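Local coordinates for protein porin (Acinetobacter baumannii AB307-0294, PDB 5DL7) that probably acts as an outer-membrane porin, a beta-barrel channel for diffusion of small molecules, perhaps including vanillate and antibiotics, across the outer membrane, at residues A[184-188]-A[311-315]; A[245-249]-A[301-305]; A[262-268]-A[285-291]. All coordinates share one frame; numbering follows the deposited sequence.

Interaction 1 (A[184-188]-A[311-315]); sequences NINHR and DYSNK
Arg188 and Asn314 mark the closest CA approach, and their CA atoms are still 7.3 Å apart; neither 184-188 nor 311-315 is regular helix or strand, so side chains have to span the gap. Arg188 does most of this. A bend at chi3 (-64°) in its otherwise extended chain presents the guanidinium end-on to Asp311, with the two flat groups only 20° from coplanar. NH1 of Arg188 lies 3.1 Å from OD2 of Asp311, on the syn lone pair, and completes a salt bridge. NH2 of Arg188 reaches OD1 of Asp311, also at 3.1 Å. That same NH2 donates to Asn314 OD1 (3.1 Å), coming from above the amide plane, whereas Asn186 ND2 meets Asn314 OD1 at 2.9 Å on a lone pair and almost straight (173°). The amide is fixed from its other end by Glu317, which accepts from Asn314 ND2. Above the centre of the guanidinium sits Ser313 O, 3.4 Å from Arg188 CZ, and Ile185 CB covers the opposite face. Asp311 is oriented in turn by an Asx turn, its OD1 accepting from Ser313 N at 3.0 Å. One water joins Asn186, Asp311 and Asn314, and a second joins Arg188 NE to Asn314 OD1 and Lys315 N. Arg188 NH1 also donates to Leu293 O, so a largely buried charge is met by both carboxylate and carbonyl oxygens. Polar cross-linking of this kind between two long loops fits the OprD-family barrel, in which extracellular loops fold inward and narrow the channel.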
ATOM      1  N   ASN A 184      -8.145  13.630   3.624  1.00 22.47           N
ATOM      2  CA  ASN A 184      -9.550  13.584   4.126  1.00 22.32           C
ATOM      3  C   ASN A 184     -10.336  12.803   3.092  1.00 25.51           C
ATOM      4  O   ASN A 184     -10.654  13.289   2.040  1.00 29.29           O
ATOM      5  CB  ASN A 184     -10.051  14.998   4.343  1.00 22.31           C
ATOM      6  CG  ASN A 184     -11.305  15.025   5.270  1.00 25.98           C
ATOM      7  OD1 ASN A 184     -11.486  14.016   6.001  1.00 25.06           O
ATOM      8  ND2 ASN A 184     -12.054  16.066   5.206  1.00 24.71           N
ATOM      9  N   ILE A 185     -10.593  11.570   3.331  1.00 21.51           N
ATOM     10  CA  ILE A 185     -11.243  10.675   2.360  1.00 20.23           C
ATOM     11  C   ILE A 185     -12.763  10.730   2.602  1.00 20.79           C
ATOM     12  O   ILE A 185     -13.162  10.485   3.787  1.00 21.43           O
ATOM     13  CB  ILE A 185     -10.698   9.268   2.517  1.00 23.18           C
ATOM     14  CG1 ILE A 185      -9.205   9.309   2.102  1.00 24.67           C
ATOM     15  CG2 ILE A 185     -11.456   8.286   1.670  1.00 24.04           C
ATOM     16  CD1 ILE A 185      -8.502   8.182   2.657  1.00 30.93           C
ATOM     17  N   ASN A 186     -13.566  11.063   1.595  1.00 20.37           N
ATOM     18  CA  ASN A 186     -15.006  11.108   1.850  1.00 20.80           C
ATOM     19  C   ASN A 186     -15.407  11.963   3.014  1.00 21.53           C
ATOM     20  O   ASN A 186     -16.426  11.708   3.672  1.00 21.61           O
ATOM     21  CB  ASN A 186     -15.654   9.721   2.002  1.00 21.19           C
ATOM     22  CG  ASN A 186     -15.360   8.793   0.817  1.00 22.54           C
ATOM     23  OD1 ASN A 186     -15.131   9.241  -0.320  1.00 23.29           O
ATOM     24  ND2 ASN A 186     -15.283   7.495   1.071  1.00 21.83           N
ATOM     25  N   HIS A 187     -14.690  13.109   3.179  1.00 19.44           N
ATOM     26  CA  HIS A 187     -14.966  14.017   4.290  1.00 19.86           C
ATOM     27  C   HIS A 187     -15.106  13.306   5.639  1.00 18.90           C
ATOM     28  O   HIS A 187     -15.938  13.792   6.485  1.00 19.83           O
ATOM     29  CB  HIS A 187     -16.184  14.835   3.997  1.00 22.17           C
ATOM     30  CG  HIS A 187     -16.150  15.595   2.707  1.00 23.58           C
ATOM     31  ND1 HIS A 187     -15.422  16.727   2.608  1.00 27.78           N
ATOM     32  CD2 HIS A 187     -16.585  15.316   1.408  1.00 25.61           C
ATOM     33  CE1 HIS A 187     -15.452  17.224   1.369  1.00 27.38           C
ATOM     34  NE2 HIS A 187     -16.144  16.369   0.621  1.00 28.60           N
ATOM     35  N   ARG A 188     -14.273  12.351   5.867  1.00 19.01           N
ATOM     36  CA  ARG A 188     -14.269  11.505   7.076  1.00 21.07           C
ATOM     37  C   ARG A 188     -14.022  12.286   8.370  1.00 22.62           C
ATOM     38  O   ARG A 188     -14.648  12.078   9.450  1.00 21.09           O
ATOM     39  CB  ARG A 188     -13.257  10.404   6.885  1.00 23.34           C
ATOM     40  CG  ARG A 188     -13.129   9.363   7.917  1.00 27.61           C
ATOM     41  CD  ARG A 188     -12.228   8.232   7.354  1.00 26.26           C
ATOM     42  NE  ARG A 188     -12.821   7.577   6.220  1.00 24.68           N
ATOM     43  CZ  ARG A 188     -12.254   6.666   5.384  1.00 27.78           C
ATOM     44  NH1 ARG A 188     -10.994   6.348   5.561  1.00 26.66           N
ATOM     45  NH2 ARG A 188     -12.797   6.145   4.401  1.00 24.48           N
ATOM     46  N   ASP A 311     -11.176   2.645  -0.510  1.00 21.05           N
ATOM     47  CA  ASP A 311     -10.565   2.151   0.703  1.00 21.37           C
ATOM     48  C   ASP A 311     -11.429   1.249   1.547  1.00 21.72           C
ATOM     49  O   ASP A 311     -10.843   0.592   2.457  1.00 21.81           O
ATOM     50  CB  ASP A 311      -9.873   3.240   1.475  1.00 23.04           C
ATOM     51  CG  ASP A 311     -10.699   4.112   2.213  1.00 25.66           C
ATOM     52  OD1 ASP A 311     -11.954   3.960   2.397  1.00 26.17           O
ATOM     53  OD2 ASP A 311     -10.125   4.744   3.111  1.00 31.42           O
ATOM     54  N   TYR A 312     -12.732   1.222   1.326  1.00 21.04           N
ATOM     55  CA  TYR A 312     -13.674   0.337   2.098  1.00 20.41           C
ATOM     56  C   TYR A 312     -13.554   0.519   3.595  1.00 20.30           C
ATOM     57  O   TYR A 312     -13.984  -0.342   4.346  1.00 21.98           O
ATOM     58  CB  TYR A 312     -13.536  -1.136   1.660  1.00 23.29           C
ATOM     59  CG  TYR A 312     -14.176  -1.447   0.353  1.00 21.66           C
ATOM     60  CD1 TYR A 312     -13.480  -1.301  -0.775  1.00 23.13           C
ATOM     61  CD2 TYR A 312     -15.388  -1.986   0.288  1.00 22.27           C
ATOM     62  CE1 TYR A 312     -14.058  -1.532  -2.045  1.00 21.34           C
ATOM     63  CE2 TYR A 312     -16.009  -2.269  -0.906  1.00 22.36           C
ATOM     64  CZ  TYR A 312     -15.345  -2.059  -2.070  1.00 22.70           C
ATOM     65  OH  TYR A 312     -15.925  -2.258  -3.320  1.00 24.26           O
ATOM     66  N   SER A 313     -13.131   1.721   4.054  1.00 19.29           N
ATOM     67  CA  SER A 313     -12.785   2.002   5.447  1.00 18.04           C
ATOM     68  C   SER A 313     -13.645   3.116   6.073  1.00 18.25           C
ATOM     69  O   SER A 313     -13.164   3.789   7.055  1.00 19.83           O
ATOM     70  CB  SER A 313     -11.247   2.267   5.600  1.00 20.35           C
ATOM     71  OG  SER A 313     -10.486   1.103   5.087  1.00 21.49           O
ATOM     72  N   ASN A 314     -14.849   3.322   5.555  1.00 19.19           N
ATOM     73  CA  ASN A 314     -15.725   4.402   6.040  1.00 18.14           C
ATOM     74  C   ASN A 314     -16.297   4.094   7.385  1.00 19.67           C
ATOM     75  O   ASN A 314     -16.381   2.888   7.816  1.00 19.99           O
ATOM     76  CB  ASN A 314     -16.820   4.576   5.020  1.00 19.11           C
ATOM     77  CG  ASN A 314     -16.270   5.106   3.724  1.00 23.49           C
ATOM     78  OD1 ASN A 314     -15.839   6.273   3.655  1.00 21.69           O
ATOM     79  ND2 ASN A 314     -16.154   4.283   2.676  1.00 21.33           N
ATOM     80  N   LYS A 315     -16.777   5.141   8.052  1.00 19.44           N
ATOM     81  CA  LYS A 315     -17.528   5.064   9.307  1.00 19.29           C
ATOM     82  C   LYS A 315     -18.700   4.023   9.141  1.00 19.98           C
ATOM     83  O   LYS A 315     -19.504   4.060   8.193  1.00 19.66           O
ATOM     84  CB  LYS A 315     -18.061   6.422   9.714  1.00 20.14           C
ATOM     85  CG  LYS A 315     -18.734   6.340  11.080  1.00 24.01           C
ATOM     86  CD  LYS A 315     -19.814   7.170  11.500  1.00 32.02           C
ATOM     87  CE  LYS A 315     -20.441   6.944  12.851  1.00 27.63           C
ATOM     88  NZ  LYS A 315     -21.682   6.310  12.813  1.00 31.40           N
TER
HETATM   89  O   HOH W   1     -14.128   4.779   0.618  1.00 29.28           O
HETATM   90  O   HOH W   2     -15.992   7.434   6.234  1.00 24.56           O

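Interaction 2 (A[245-249]-A[301-305]); sequences DVRFF and SPVVL
Phe249 and Pro302 form the tight end of this contact: CZ of the phenylalanine comes within 3.5 Å of CG of the proline, the ring and the pyrrolidine crossing at a slant. Phe249 is buried, and its ring also meets Phe227 edge-to-face. Packing is looser toward Val303, whose CG1 stays 4.4 Å from Phe249 CE1.

Arg247, two residues back on the same face of the strand, supplies the polar link. Its chain runs extended from CG to NE, which carries NH1 out to Pro302 O at 3.0 Å with an N-H...O angle of 157°; the oxygen lies near the guanidinium plane, although the donor stands above the carbonyl plane. Val303 O is close to NH1 as well, but the angle is too poor for a bond. Strand 240-253 is part of the barrel wall and 301-305 belongs to the long loop between strands 278-288 and 318-327, so the arginine ties an infolded loop to the wall, as expected of an OprD-type channel.

Whereas Phe249 and Val304 are buried, Asp245, Arg247 and Pro302 remain partly exposed. Asp245 forms a side-on salt bridge with Arg247 within the strand: NE of Arg247 donates to OD1 of Asp245 at 3.1 Å and NH2 of Arg247 to OD2 of Asp245 at 2.9 Å, both from above the carboxylate plane. One guanidinium face has Val304 CA 3.8 Å above it, offset toward the rim. Val304 CG2 slides past Asp245 CG at 3.8 Å.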
ATOM      1  N   ASP A 245      -5.267 -13.706   7.946  1.00 22.51           N
ATOM      2  CA  ASP A 245      -4.654 -12.414   8.152  1.00 24.05           C
ATOM      3  C   ASP A 245      -5.705 -11.575   8.826  1.00 23.05           C
ATOM      4  O   ASP A 245      -6.756 -11.300   8.189  1.00 24.05           O
ATOM      5  CB  ASP A 245      -4.336 -11.799   6.825  1.00 25.03           C
ATOM      6  CG  ASP A 245      -3.504 -10.427   6.913  1.00 29.16           C
ATOM      7  OD1 ASP A 245      -3.432  -9.782   7.922  1.00 29.42           O
ATOM      8  OD2 ASP A 245      -2.659 -10.259   5.987  1.00 30.42           O
ATOM      9  N   VAL A 246      -5.420 -11.139  10.044  1.00 22.37           N
ATOM     10  CA  VAL A 246      -6.401 -10.424  10.845  1.00 21.70           C
ATOM     11  C   VAL A 246      -5.744  -9.169  11.359  1.00 23.37           C
ATOM     12  O   VAL A 246      -4.609  -9.195  11.821  1.00 22.13           O
ATOM     13  CB  VAL A 246      -6.954 -11.277  12.032  1.00 24.15           C
ATOM     14  CG1 VAL A 246      -7.771 -10.505  13.027  1.00 25.07           C
ATOM     15  CG2 VAL A 246      -7.722 -12.499  11.553  1.00 26.57           C
ATOM     16  N   ARG A 247      -6.487  -8.068  11.278  1.00 20.05           N
ATOM     17  CA  ARG A 247      -5.931  -6.722  11.632  1.00 20.24           C
ATOM     18  C   ARG A 247      -6.929  -5.954  12.432  1.00 18.91           C
ATOM     19  O   ARG A 247      -8.117  -5.853  12.029  1.00 20.68           O
ATOM     20  CB  ARG A 247      -5.552  -5.940  10.374  1.00 20.52           C
ATOM     21  CG  ARG A 247      -4.500  -6.662   9.561  1.00 21.84           C
ATOM     22  CD  ARG A 247      -4.088  -5.820   8.328  1.00 23.36           C
ATOM     23  NE  ARG A 247      -3.375  -6.744   7.366  1.00 24.84           N
ATOM     24  CZ  ARG A 247      -2.922  -6.452   6.191  1.00 23.59           C
ATOM     25  NH1 ARG A 247      -3.068  -5.275   5.699  1.00 25.14           N
ATOM     26  NH2 ARG A 247      -2.341  -7.404   5.445  1.00 26.26           N
ATOM     27  N   PHE A 248      -6.478  -5.424  13.566  1.00 18.73           N
ATOM     28  CA  PHE A 248      -7.314  -4.582  14.402  1.00 19.25           C
ATOM     29  C   PHE A 248      -6.635  -3.274  14.683  1.00 19.56           C
ATOM     30  O   PHE A 248      -5.423  -3.224  15.044  1.00 20.20           O
ATOM     31  CB  PHE A 248      -7.451  -5.255  15.761  1.00 20.48           C
ATOM     32  CG  PHE A 248      -8.149  -4.426  16.772  1.00 25.33           C
ATOM     33  CD1 PHE A 248      -9.493  -4.087  16.623  1.00 33.08           C
ATOM     34  CD2 PHE A 248      -7.479  -3.901  17.854  1.00 33.36           C
ATOM     35  CE1 PHE A 248     -10.120  -3.328  17.691  1.00 36.67           C
ATOM     36  CE2 PHE A 248      -8.133  -3.069  18.851  1.00 31.79           C
ATOM     37  CZ  PHE A 248      -9.415  -2.809  18.713  1.00 32.84           C
ATOM     38  N   PHE A 249      -7.380  -2.175  14.452  1.00 17.56           N
ATOM     39  CA  PHE A 249      -6.925  -0.786  14.738  1.00 18.83           C
ATOM     40  C   PHE A 249      -7.780  -0.144  15.753  1.00 19.50           C
ATOM     41  O   PHE A 249      -9.015  -0.293  15.700  1.00 20.61           O
ATOM     42  CB  PHE A 249      -6.887   0.041  13.384  1.00 18.65           C
ATOM     43  CG  PHE A 249      -5.928  -0.419  12.374  1.00 18.04           C
ATOM     44  CD1 PHE A 249      -6.344  -1.368  11.481  1.00 20.34           C
ATOM     45  CD2 PHE A 249      -4.714   0.127  12.290  1.00 20.00           C
ATOM     46  CE1 PHE A 249      -5.520  -1.863  10.469  1.00 20.84           C
ATOM     47  CE2 PHE A 249      -3.843  -0.316  11.248  1.00 19.84           C
ATOM     48  CZ  PHE A 249      -4.269  -1.307  10.366  1.00 19.08           C
ATOM     49  N   SER A 301      -5.558   2.548   2.533  1.00 22.23           N
ATOM     50  CA  SER A 301      -5.894   2.058   3.918  1.00 20.43           C
ATOM     51  C   SER A 301      -5.154   0.811   4.284  1.00 19.75           C
ATOM     52  O   SER A 301      -4.873  -0.075   3.419  1.00 21.19           O
ATOM     53  CB  SER A 301      -7.435   1.734   3.914  1.00 21.27           C
ATOM     54  OG  SER A 301      -7.759   1.175   5.197  1.00 22.16           O
ATOM     55  N   PRO A 302      -4.715   0.690   5.494  1.00 20.34           N
ATOM     56  CA  PRO A 302      -3.929  -0.433   5.983  1.00 19.90           C
ATOM     57  C   PRO A 302      -4.644  -1.719   6.344  1.00 20.46           C
ATOM     58  O   PRO A 302      -4.032  -2.659   6.801  1.00 20.19           O
ATOM     59  CB  PRO A 302      -3.173   0.144   7.182  1.00 19.71           C
ATOM     60  CG  PRO A 302      -4.224   0.997   7.774  1.00 19.78           C
ATOM     61  CD  PRO A 302      -4.805   1.742   6.541  1.00 19.13           C
ATOM     62  N   VAL A 303      -5.932  -1.758   6.054  1.00 20.41           N
ATOM     63  CA  VAL A 303      -6.777  -2.914   6.398  1.00 20.69           C
ATOM     64  C   VAL A 303      -6.547  -4.056   5.440  1.00 20.79           C
ATOM     65  O   VAL A 303      -5.880  -3.958   4.441  1.00 20.70           O
ATOM     66  CB  VAL A 303      -8.258  -2.423   6.384  1.00 20.62           C
ATOM     67  CG1 VAL A 303      -8.539  -1.272   7.341  1.00 23.75           C
ATOM     68  CG2 VAL A 303      -8.721  -2.115   4.995  1.00 21.01           C
ATOM     69  N   VAL A 304      -7.104  -5.213   5.806  1.00 20.18           N
ATOM     70  CA  VAL A 304      -6.711  -6.394   5.084  1.00 22.33           C
ATOM     71  C   VAL A 304      -7.105  -6.424   3.656  1.00 22.21           C
ATOM     72  O   VAL A 304      -6.456  -7.024   2.831  1.00 22.76           O
ATOM     73  CB  VAL A 304      -7.143  -7.686   5.850  1.00 24.27           C
ATOM     74  CG1 VAL A 304      -8.524  -7.976   5.684  1.00 33.68           C
ATOM     75  CG2 VAL A 304      -6.538  -8.935   5.157  1.00 30.66           C
ATOM     76  N   LEU A 305      -8.275  -5.931   3.390  1.00 21.45           N
ATOM     77  CA  LEU A 305      -8.826  -5.948   1.971  1.00 24.35           C
ATOM     78  C   LEU A 305      -8.282  -4.710   1.279  1.00 29.46           C
ATOM     79  O   LEU A 305      -8.575  -3.565   1.695  1.00 29.08           O
ATOM     80  CB  LEU A 305     -10.381  -6.068   1.948  1.00 25.83           C
ATOM     81  CG  LEU A 305     -10.960  -7.177   2.743  1.00 25.37           C
ATOM     82  CD1 LEU A 305     -12.464  -7.185   2.548  1.00 28.90           C
ATOM     83  CD2 LEU A 305     -10.330  -8.489   2.215  1.00 31.80           C
TER

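Interaction 3 (A[262-268]-A[285-291]); sequences VDNRHIS and MQSFGST. With C8E ((hydroxyethyloxy)tri(ethyloxy)octane), chain L.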
ATOM      1  N   VAL A 262     -11.643  11.877  16.456  1.00 19.61           N
ATOM      2  CA  VAL A 262     -11.261  10.633  15.820  1.00 19.22           C
ATOM      3  C   VAL A 262     -11.648   9.549  16.805  1.00 20.65           C
ATOM      4  O   VAL A 262     -11.225   9.572  17.944  1.00 21.00           O
ATOM      5  CB  VAL A 262      -9.714  10.576  15.546  1.00 19.92           C
ATOM      6  CG1 VAL A 262      -9.313   9.201  14.985  1.00 20.49           C
ATOM      7  CG2 VAL A 262      -9.259  11.707  14.654  1.00 21.35           C
ATOM      8  N   ASP A 263     -12.401   8.620  16.376  1.00 20.70           N
ATOM      9  CA  ASP A 263     -13.007   7.568  17.294  1.00 21.19           C
ATOM     10  C   ASP A 263     -13.347   6.333  16.462  1.00 21.57           C
ATOM     11  O   ASP A 263     -14.372   6.255  15.858  1.00 22.27           O
ATOM     12  CB  ASP A 263     -14.236   8.166  18.050  1.00 21.28           C
ATOM     13  CG  ASP A 263     -14.886   7.097  18.866  1.00 26.62           C
ATOM     14  OD1 ASP A 263     -14.108   6.591  19.746  1.00 29.89           O
ATOM     15  OD2 ASP A 263     -16.083   6.756  18.848  1.00 27.26           O
ATOM     16  N   ASN A 264     -12.381   5.423  16.362  1.00 19.13           N
ATOM     17  CA  ASN A 264     -12.563   4.307  15.466  1.00 18.64           C
ATOM     18  C   ASN A 264     -11.899   3.035  16.032  1.00 20.29           C
ATOM     19  O   ASN A 264     -10.793   3.093  16.515  1.00 19.38           O
ATOM     20  CB  ASN A 264     -11.928   4.641  14.102  1.00 18.94           C
ATOM     21  CG  ASN A 264     -12.144   3.520  13.138  1.00 20.22           C
ATOM     22  OD1 ASN A 264     -11.254   2.672  12.899  1.00 19.93           O
ATOM     23  ND2 ASN A 264     -13.324   3.536  12.467  1.00 18.31           N
ATOM     24  N   ARG A 265     -12.621   1.974  15.887  1.00 19.50           N
ATOM     25  CA  ARG A 265     -12.006   0.614  15.915  1.00 21.36           C
ATOM     26  C   ARG A 265     -12.287   0.001  14.623  1.00 20.48           C
ATOM     27  O   ARG A 265     -13.394   0.121  14.082  1.00 21.42           O
ATOM     28  CB  ARG A 265     -12.613  -0.304  17.018  1.00 19.72           C
ATOM     29  CG  ARG A 265     -12.114  -0.018  18.408  1.00 20.77           C
ATOM     30  CD  ARG A 265     -12.507   1.292  19.011  1.00 21.54           C
ATOM     31  NE  ARG A 265     -13.920   1.380  19.149  1.00 21.65           N
ATOM     32  CZ  ARG A 265     -14.640   2.486  19.338  1.00 24.29           C
ATOM     33  NH1 ARG A 265     -15.986   2.443  19.392  1.00 25.58           N
ATOM     34  NH2 ARG A 265     -13.992   3.629  19.298  1.00 25.24           N
ATOM     35  N   HIS A 266     -11.316  -0.706  14.049  1.00 18.91           N
ATOM     36  CA  HIS A 266     -11.523  -1.335  12.764  1.00 18.55           C
ATOM     37  C   HIS A 266     -10.987  -2.791  12.799  1.00 20.81           C
ATOM     38  O   HIS A 266      -9.821  -2.965  13.220  1.00 20.40           O
ATOM     39  CB  HIS A 266     -10.812  -0.528  11.648  1.00 19.08           C
ATOM     40  CG  HIS A 266     -11.296  -0.951  10.295  1.00 18.66           C
ATOM     41  ND1 HIS A 266     -10.816  -2.060   9.669  1.00 20.03           N
ATOM     42  CD2 HIS A 266     -12.297  -0.446   9.491  1.00 18.02           C
ATOM     43  CE1 HIS A 266     -11.541  -2.246   8.570  1.00 19.17           C
ATOM     44  NE2 HIS A 266     -12.445  -1.292   8.463  1.00 19.82           N
ATOM     45  N   ILE A 267     -11.844  -3.730  12.427  1.00 20.18           N
ATOM     46  CA  ILE A 267     -11.382  -5.152  12.433  1.00 21.41           C
ATOM     47  C   ILE A 267     -11.495  -5.577  11.034  1.00 19.24           C
ATOM     48  O   ILE A 267     -12.462  -5.270  10.330  1.00 20.39           O
ATOM     49  CB  ILE A 267     -12.269  -5.937  13.453  1.00 22.87           C
ATOM     50  CG1 ILE A 267     -11.808  -7.348  13.494  1.00 31.08           C
ATOM     51  CG2 ILE A 267     -13.653  -5.958  12.914  1.00 26.65           C
ATOM     52  CD1 ILE A 267     -10.412  -7.458  14.080  1.00 35.15           C
ATOM     53  N   SER A 268     -10.512  -6.352  10.554  1.00 19.14           N
ATOM     54  CA  SER A 268     -10.564  -6.967   9.229  1.00 18.45           C
ATOM     55  C   SER A 268      -9.897  -8.318   9.250  1.00 21.65           C
ATOM     56  O   SER A 268      -8.947  -8.542  10.024  1.00 22.99           O
ATOM     57  CB  SER A 268     -10.004  -6.046   8.188  1.00 21.37           C
ATOM     58  OG  SER A 268      -8.656  -5.638   8.352  1.00 20.73           O
ATOM     59  N   MET A 285     -14.843  -7.106   7.014  1.00 20.51           N
ATOM     60  CA  MET A 285     -14.373  -5.941   7.728  1.00 20.06           C
ATOM     61  C   MET A 285     -15.511  -5.243   8.397  1.00 18.87           C
ATOM     62  O   MET A 285     -16.608  -5.240   7.895  1.00 21.31           O
ATOM     63  CB  MET A 285     -13.563  -4.939   6.876  1.00 20.25           C
ATOM     64  CG  MET A 285     -12.542  -5.553   5.932  1.00 19.83           C
ATOM     65  SD  MET A 285     -11.283  -4.441   5.349  1.00 20.76           S
ATOM     66  CE  MET A 285     -12.244  -3.354   4.275  1.00 21.43           C
ATOM     67  N   GLN A 286     -15.183  -4.586   9.488  1.00 18.52           N
ATOM     68  CA  GLN A 286     -16.138  -3.649  10.084  1.00 20.51           C
ATOM     69  C   GLN A 286     -15.519  -2.519  10.858  1.00 19.79           C
ATOM     70  O   GLN A 286     -14.578  -2.703  11.624  1.00 18.39           O
ATOM     71  CB  GLN A 286     -17.113  -4.424  11.011  1.00 20.74           C
ATOM     72  CG  GLN A 286     -18.213  -3.616  11.670  1.00 23.59           C
ATOM     73  CD  GLN A 286     -19.289  -4.459  12.370  1.00 27.98           C
ATOM     74  OE1 GLN A 286     -19.326  -5.666  12.205  1.00 28.35           O
ATOM     75  NE2 GLN A 286     -20.262  -3.776  12.988  1.00 27.09           N
ATOM     76  N   SER A 287     -16.047  -1.311  10.609  1.00 20.44           N
ATOM     77  CA  SER A 287     -15.740  -0.188  11.376  1.00 20.90           C
ATOM     78  C   SER A 287     -16.663   0.077  12.505  1.00 19.74           C
ATOM     79  O   SER A 287     -17.899   0.011  12.334  1.00 20.94           O
ATOM     80  CB  SER A 287     -15.747   1.021  10.365  1.00 23.37           C
ATOM     81  OG  SER A 287     -15.315   2.182  10.991  1.00 26.79           O
ATOM     82  N   PHE A 288     -16.103   0.505  13.643  1.00 20.25           N
ATOM     83  CA  PHE A 288     -16.898   0.868  14.813  1.00 22.30           C
ATOM     84  C   PHE A 288     -16.485   2.244  15.316  1.00 20.73           C
ATOM     85  O   PHE A 288     -15.325   2.563  15.266  1.00 21.50           O
ATOM     86  CB  PHE A 288     -16.653  -0.077  16.032  1.00 22.67           C
ATOM     87  CG  PHE A 288     -16.921  -1.542  15.674  1.00 22.75           C
ATOM     88  CD1 PHE A 288     -15.973  -2.299  15.074  1.00 23.18           C
ATOM     89  CD2 PHE A 288     -18.236  -2.094  15.976  1.00 26.90           C
ATOM     90  CE1 PHE A 288     -16.264  -3.625  14.710  1.00 26.83           C
ATOM     91  CE2 PHE A 288     -18.457  -3.465  15.784  1.00 29.95           C
ATOM     92  CZ  PHE A 288     -17.451  -4.192  15.145  1.00 27.74           C
ATOM     93  N   GLY A 289     -17.445   2.981  15.921  1.00 20.69           N
ATOM     94  CA  GLY A 289     -17.069   4.261  16.486  1.00 20.47           C
ATOM     95  C   GLY A 289     -17.598   5.475  15.707  1.00 24.29           C
ATOM     96  O   GLY A 289     -18.265   5.269  14.729  1.00 22.61           O
ATOM     97  N   SER A 290     -17.365   6.630  16.274  1.00 19.59           N
ATOM     98  CA  SER A 290     -17.942   7.906  15.678  1.00 21.92           C
ATOM     99  C   SER A 290     -17.366   8.311  14.340  1.00 21.25           C
ATOM    100  O   SER A 290     -18.000   9.133  13.647  1.00 19.99           O
ATOM    101  CB  SER A 290     -17.697   9.098  16.632  1.00 22.80           C
ATOM    102  OG  SER A 290     -18.299   8.780  17.851  1.00 25.50           O
ATOM    103  N   THR A 291     -16.248   7.806  13.953  1.00 20.26           N
ATOM    104  CA  THR A 291     -15.576   8.088  12.686  1.00 21.00           C
ATOM    105  C   THR A 291     -15.146   6.941  11.933  1.00 22.38           C
ATOM    106  O   THR A 291     -15.007   5.841  12.527  1.00 20.65           O
ATOM    107  CB  THR A 291     -14.419   9.118  12.892  1.00 21.96           C
ATOM    108  OG1 THR A 291     -13.211   8.439  13.477  1.00 21.36           O
ATOM    109  CG2 THR A 291     -14.765  10.292  13.720  1.00 22.44           C
TER
HETATM  110  C11 C8E L 511     -15.378  -1.149  21.467  1.00 48.52           C
HETATM  111  O12 C8E L 511     -15.370  -0.958  19.975  1.00 33.81           O
HETATM  112  C13 C8E L 511     -16.243  -1.859  19.338  1.00 46.15           C
HETATM  113  C14 C8E L 511     -17.675  -1.412  19.637  1.00 44.95           C
HETATM  114  O15 C8E L 511     -17.888   0.049  19.472  1.00 40.21           O
HETATM  115  C16 C8E L 511     -19.291   0.226  19.439  1.00 42.18           C
HETATM  116  C17 C8E L 511     -19.556   1.672  19.113  1.00 41.45           C
HETATM  117  O18 C8E L 511     -19.045   2.439  20.206  1.00 45.07           O
HETATM  118  C19 C8E L 511     -19.334   3.846  20.011  1.00 42.90           C
HETATM  119  C20 C8E L 511     -18.434   4.704  20.863  1.00 46.68           C
HETATM  120  O21 C8E L 511     -17.086   4.908  20.306  1.00 30.57           O
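Asp263 and Ser290 hold the loop end of the pairing, where Ser290 N donates to OD2 of Asp263 at 2.9 Å and 168°, on the anti side, tilted out of the carboxylate plane. A bound detergent, (hydroxyethyloxy)tri(ethyloxy)octane, donates to the same Asp263 OD2 from its O21 at 2.6 Å. Bends at chi2 and chi3 curl Arg265 back along its own strand: NH2 forms a salt bridge with Asp263 OD1, while NE and NH1 donate to three detergent oxygens, the shortest bond being Arg265 NH1 to O21 at 2.8 Å. Thr291 OG1 accepts from Asp263 N, and Asn264 ND2 reaches Thr291 O at 2.9 Å, with a weak bond to Ser287 OG.

Beyond this end the segments run as the two arms of an antiparallel hairpin in the barrel wall, their axes 166° apart and 4.7 Å at closest approach. Here Arg265-Phe288 and Ile267-Gln286 are hydrogen-bonded pairs; His266-Ser287 and Ser268-Met285 are non-hydrogen-bonded.

Packing differs between the two faces. On the side bearing Arg265 and Phe288, Ile267 CG2 lies at the edge of the Phe288 ring, 3.9 Å from CE1, and Gln286 CG lies over one ring face, toward its rim. On the other, Met285 SD sits at the edge of the His266 imidazole, 5.0 Å from its centroid, and Met285 CG presses against Ser268 CB at a tight 3.4 Å.

In the fold
Interaction 3 joins strands 263-275 and 278-288, and interaction 2 starts from strand 240-253, the next neighbour in the barrel wall; backbone bonds from Arg247 to Ser268 and from Phe249 to His266 connect the two directly. Interactions 1 and 2 share the long loop between strands 278-288 and 318-327, and Ser313 OG probably bonds to Ser301 OG. Centres of interactions 1 and 2 are 15 Å apart, and each lies 11 Å from that of interaction 3. Along the chain, 3 is nested within 2, and 2 within 1. Interaction 2 ties the loop to the wall and interaction 1 ties it to a second loop, while interaction 3 pairs the wall strands from which that loop departs, consistent with a channel narrowed from within.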